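Local coordinates for protein 3,4-dihydroxy-2-butanone 4-phosphate synthase (Candida albicans, PDB 2RIS) that converts D-ribulose 5-phosphate into formate and 3,4-dihydroxy-2-butanone 4-phosphate, the four-carbon unit used in making riboflavin, at residues E64-Q69 against P116-Q121; L70-M75 against A86-C91. All blocks are in the same frame, centred on the assembly; numbering follows the deposited sequence.

Interaction 1: E64-Q69 against P116-Q121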
# COMPACT_ATOMS: atom_id res chain seq x y z
N GLU A 64 -10.09 18.80 -4.12
CA GLU A 64 -11.47 18.45 -3.75
C GLU A 64 -12.43 18.56 -4.93
O GLU A 64 -13.32 17.71 -5.09
CB GLU A 64 -11.96 19.33 -2.59
CG GLU A 64 -11.30 18.98 -1.26
CD GLU A 64 -11.79 19.83 -0.09
OE1 GLU A 64 -11.18 19.73 1.00
OE2 GLU A 64 -12.77 20.59 -0.24
N GLU A 65 -12.25 19.59 -5.75
CA GLU A 65 -13.08 19.81 -6.93
C GLU A 65 -13.00 18.63 -7.90
O GLU A 65 -14.04 18.14 -8.36
CB GLU A 65 -12.73 21.14 -7.62
CG GLU A 65 -13.89 21.69 -8.40
CD GLU A 65 -13.73 23.14 -8.86
OE1 GLU A 65 -12.92 23.92 -8.29
OE2 GLU A 65 -14.46 23.49 -9.80
N ARG A 66 -11.78 18.16 -8.18
CA ARG A 66 -11.58 17.02 -9.08
C ARG A 66 -12.14 15.72 -8.50
O ARG A 66 -12.81 14.96 -9.20
CB ARG A 66 -10.10 16.86 -9.44
CG ARG A 66 -9.82 15.72 -10.41
CD ARG A 66 -10.44 15.98 -11.77
NE ARG A 66 -10.56 14.77 -12.57
CZ ARG A 66 -9.67 14.37 -13.48
NH1 ARG A 66 -8.58 15.09 -13.71
NH2 ARG A 66 -9.88 13.24 -14.15
N ALA A 67 -11.86 15.46 -7.22
CA ALA A 67 -12.40 14.27 -6.56
C ALA A 67 -13.94 14.27 -6.61
O ALA A 67 -14.56 13.24 -6.87
CB ALA A 67 -11.91 14.19 -5.12
N ASN A 68 -14.54 15.44 -6.39
CA ASN A 68 -15.99 15.60 -6.52
C ASN A 68 -16.50 15.26 -7.92
O ASN A 68 -17.49 14.53 -8.07
CB ASN A 68 -16.41 17.03 -6.15
CG ASN A 68 -16.40 17.27 -4.65
OD1 ASN A 68 -16.35 16.34 -3.84
ND2 ASN A 68 -16.44 18.54 -4.26
N GLN A 69 -15.82 15.78 -8.95
CA GLN A 69 -16.16 15.49 -10.34
C GLN A 69 -16.10 13.98 -10.62
O GLN A 69 -16.95 13.45 -11.35
CB GLN A 69 -15.25 16.26 -11.30
CG GLN A 69 -15.47 15.93 -12.78
CD GLN A 69 -14.66 16.81 -13.71
OE1 GLN A 69 -15.04 17.94 -14.01
NE2 GLN A 69 -13.53 16.28 -14.19
N PRO A 116 -8.33 14.92 -17.68
CA PRO A 116 -9.58 15.70 -17.57
C PRO A 116 -10.79 15.07 -18.26
O PRO A 116 -11.93 15.45 -17.98
CB PRO A 116 -9.21 17.05 -18.21
CG PRO A 116 -8.02 16.78 -19.05
CD PRO A 116 -7.28 15.64 -18.40
N ASN A 117 -10.53 14.11 -19.15
CA ASN A 117 -11.58 13.40 -19.88
C ASN A 117 -12.16 12.21 -19.13
O ASN A 117 -13.17 11.64 -19.54
CB ASN A 117 -11.06 12.93 -21.24
CG ASN A 117 -10.68 14.08 -22.16
OD1 ASN A 117 -9.74 13.97 -22.95
ND2 ASN A 117 -11.41 15.19 -22.07
N SER A 118 -11.51 11.81 -18.03
CA SER A 118 -12.03 10.70 -17.24
C SER A 118 -13.37 11.04 -16.62
O SER A 118 -13.64 12.19 -16.25
CB SER A 118 -11.02 10.28 -16.17
OG SER A 118 -9.87 9.74 -16.79
N LYS A 119 -14.21 10.01 -16.53
CA LYS A 119 -15.56 10.13 -15.99
C LYS A 119 -15.72 9.23 -14.76
O LYS A 119 -15.02 8.22 -14.64
CB LYS A 119 -16.59 9.74 -17.05
CG LYS A 119 -16.57 10.62 -18.29
CD LYS A 119 -17.51 10.07 -19.36
CE LYS A 119 -17.43 10.87 -20.66
NZ LYS A 119 -18.18 12.16 -20.61
N PRO A 120 -16.65 9.57 -13.85
CA PRO A 120 -16.85 8.74 -12.65
C PRO A 120 -17.03 7.25 -12.96
O PRO A 120 -16.48 6.40 -12.26
CB PRO A 120 -18.14 9.30 -12.04
CG PRO A 120 -18.28 10.67 -12.58
CD PRO A 120 -17.56 10.74 -13.88
N GLN A 121 -17.79 6.94 -14.01
CA GLN A 121 -18.12 5.56 -14.36
C GLN A 121 -16.93 4.75 -14.90
O GLN A 121 -17.05 3.53 -15.08
CB GLN A 121 -19.29 5.51 -15.35
CG GLN A 121 -19.02 6.18 -16.71
CD GLN A 121 -19.50 7.63 -16.81
OE1 GLN A 121 -19.83 8.10 -17.91
NE2 GLN A 121 -19.55 8.35 -15.69

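Interaction 2: L70-M75 against A86-C91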
# COMPACT_ATOMS: atom_id res chain seq x y z
N LEU A 70 -15.13 13.31 -10.02
CA LEU A 70 -14.95 11.87 -10.25
C LEU A 70 -15.78 10.99 -9.33
O LEU A 70 -15.69 9.76 -9.41
CB LEU A 70 -13.47 11.47 -10.18
CG LEU A 70 -12.53 12.03 -11.27
CD1 LEU A 70 -11.09 11.69 -10.94
CD2 LEU A 70 -12.90 11.52 -12.66
N GLU A 71 -16.62 11.61 -8.49
CA GLU A 71 -17.44 10.89 -7.51
C GLU A 71 -16.58 10.00 -6.61
O GLU A 71 -16.84 8.79 -6.46
CB GLU A 71 -18.55 10.10 -8.20
CG GLU A 71 -19.57 10.99 -8.90
CD GLU A 71 -20.64 10.20 -9.64
OE1 GLU A 71 -20.84 9.00 -9.33
OE2 GLU A 71 -21.29 10.77 -10.54
N LEU A 72 -15.56 10.61 -6.03
CA LEU A 72 -14.68 9.95 -5.07
C LEU A 72 -14.86 10.61 -3.71
O LEU A 72 -14.07 11.48 -3.32
CB LEU A 72 -13.22 10.04 -5.54
CG LEU A 72 -12.85 9.29 -6.82
CD1 LEU A 72 -11.43 9.66 -7.26
CD2 LEU A 72 -12.99 7.78 -6.64
N PRO A 73 -15.90 10.19 -2.96
CA PRO A 73 -16.20 10.84 -1.69
C PRO A 73 -15.20 10.43 -0.62
O PRO A 73 -14.55 9.39 -0.77
CB PRO A 73 -17.60 10.32 -1.35
CG PRO A 73 -17.71 9.02 -2.03
CD PRO A 73 -16.83 9.09 -3.25
N PRO A 74 -15.07 11.24 0.45
CA PRO A 74 -14.23 10.84 1.58
C PRO A 74 -14.59 9.43 2.01
O PRO A 74 -15.76 9.04 1.97
CB PRO A 74 -14.60 11.86 2.67
CG PRO A 74 -15.03 13.06 1.93
CD PRO A 74 -15.73 12.54 0.69
N MET A 75 -13.59 8.66 2.40
CA MET A 75 -13.81 7.27 2.76
C MET A 75 -14.75 7.16 3.96
O MET A 75 -15.60 6.25 4.00
CB MET A 75 -12.48 6.59 3.06
CG MET A 75 -12.57 5.10 3.19
SD MET A 75 -10.97 4.53 3.75
CE MET A 75 -10.03 4.55 2.21
N ALA A 86 -6.83 13.05 4.04
CA ALA A 86 -8.20 13.01 3.52
C ALA A 86 -8.39 11.94 2.45
O ALA A 86 -8.49 12.25 1.26
CB ALA A 86 -8.60 14.41 3.00
N TYR A 87 -8.45 10.69 2.88
CA TYR A 87 -8.64 9.57 1.96
C TYR A 87 -10.05 9.57 1.38
O TYR A 87 -11.02 9.83 2.11
CB TYR A 87 -8.45 8.24 2.68
CG TYR A 87 -7.08 8.01 3.23
CD1 TYR A 87 -6.83 8.19 4.59
CD2 TYR A 87 -6.04 7.58 2.40
CE1 TYR A 87 -5.56 7.97 5.11
CE2 TYR A 87 -4.76 7.36 2.92
CZ TYR A 87 -4.53 7.55 4.28
OH TYR A 87 -3.28 7.33 4.81
N THR A 88 -10.14 9.24 0.09
CA THR A 88 -11.42 8.96 -0.55
C THR A 88 -11.59 7.45 -0.61
O THR A 88 -10.66 6.69 -0.29
CB THR A 88 -11.51 9.52 -1.99
OG1 THR A 88 -10.75 8.69 -2.89
CG2 THR A 88 -11.02 10.95 -2.07
N ILE A 89 -12.77 6.99 -1.03
CA ILE A 89 -12.91 5.59 -1.39
C ILE A 89 -11.82 5.26 -2.41
O ILE A 89 -11.49 6.08 -3.27
CB ILE A 89 -14.33 5.26 -1.94
CG1 ILE A 89 -14.47 3.77 -2.25
CG2 ILE A 89 -14.66 6.13 -3.17
CD1 ILE A 89 -15.90 3.29 -2.37
N THR A 90 -11.24 4.07 -2.29
CA THR A 90 -10.17 3.66 -3.21
C THR A 90 -10.74 3.28 -4.58
O THR A 90 -11.94 3.07 -4.72
CB THR A 90 -9.38 2.48 -2.63
OG1 THR A 90 -10.28 1.38 -2.38
CG2 THR A 90 -8.71 2.89 -1.32
N CYS A 91 -9.88 3.20 -5.59
CA CYS A 91 -10.37 2.92 -6.93
C CYS A 91 -9.33 2.33 -7.87
O CYS A 91 -8.13 2.46 -7.64
CB CYS A 91 -10.93 4.21 -7.54
SG CYS A 91 -9.66 5.47 -7.88

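Interaction 1: E64-Q69 against P116-Q121
The guanidinium of Arg66 meets the 116-121 loop along its edge: Ser118 CB lies at that edge, in the plane of the group, 3.8 Å from Arg66 NH2. Pro116 approaches the same group obliquely, its backbone N 4.0 Å from Arg66 NH1. The other flat group, the carboxamide of Gln69, comes near the loop through its nitrogen; Gln69 NE2 stays 4.2 Å from Pro116 O, too far for a hydrogen bond. Arg66 and Ser118 are buried, Gln69 and Pro116 exposed. Both side chains of the helix start in the same way, with CG anti to the backbone N (chi1 -178° in Arg66, 176° in Gln69), and both run from its flank to the loop. Beyond CG they differ, since Arg66 bends at chi2 (65°) whereas Gln69 stays extended. The arrangement joins helix 64-69, which directly follows strand 59-63, to the loop that leads from helix 103-114 to strand 123-124. Both helices belong to the connection between the parallel strands 59-63 and 129-134. No hydrogen bond crosses between the two segments; the polar grip falls just before the loop segment, where Arg66 NH1 bonds to Ala114 O at the end of helix 103-114 and NH2 makes a weak bond to Asn115 O. The carbonyls of a helix's last turn lack helical N-H partners, and the negative end of the dipole would probably suit the positive charge there. Ser118 OG bonds back to Ser112 O in the last turn of the same helix, which helps to hold the residue whose CB borders the guanidinium. Farther along, the proline ring of Pro120 packs against the end of helix 64-69, with Pro120 CG 3.3 Å and Pro120 CD 3.8 Å from Gln69 O.

Interaction 2: L70-M75 against A86-C91
Leu72 and Ile89 cross at about a right angle, with Leu72 CD2 4.2 Å from Ile89 CG2. The same methyl also lies beside Cys91 CB, while the ring of Pro73 runs alongside Ile89 and brings CD to 3.7 Å from Ile89 CG2. At the other end Met75, bent at chi3 (-79°), folds its terminal methyl back over the partner backbone, so that Met75 CE touches Thr88 O at 3.4 Å and also meets Tyr87 CB. Thr88 CG2 packs 3.3 Å from Leu72 O, an oxygen that Arg133 of strand 129-134 hydrogen-bonds. Around this apolar centre the backbones form a single antiparallel bridge. Pro74 and Thr88 are its non-hydrogen-bonded pair, a position that asks for no N-H across the bridge and so accommodates proline. Ile89 N binds Pro73 O at 3.0 Å, almost in line with the carbonyl (175°), and Met75 N binds Tyr87 O at 2.8 Å, tilted from the carbonyl plane. Pro74 CA and Thr88 CA add C-H···O contacts to Tyr87 O and Pro73 O. Within its own segment Thr88 OG1 donates to Ile89 O from above the carbonyl plane. Helix 103-114 supplies Leu113 against Leu72 and Cys91. Strand 129-134 runs beside 86-91 with backbone bonds at Ala86, Thr88 and Cys91. Met75 and Thr90 pack on Thr90 and Met75 of the second subunit, placing this bridge at the subunit interface.

Overall arrangement
The two contacts have centres 11 Å apart, and interaction 2 is nested within the chain loop that interaction 1 closes. The chain passes directly from helix 64-69 of interaction 1 into segment 70-75 of interaction 2; a Schellman motif with Glu71 at positive phi ends the helix, and Leu72 N probably bonds to Ala67 O at 2.9 Å. Pro120 CB packs against Glu71 CD (3.6 Å), and Ser118 O lies 3.7 Å from Leu70 CD2. Interaction 2 is nearer the substrate site: the side chain of Tyr87 is about 4 Å from that of Thr85 and about 8 Å from that of Thr146, both of which probably bind D-ribulose 5-phosphate, whereas the side chain of Arg66 is about 11 Å from that of Thr146.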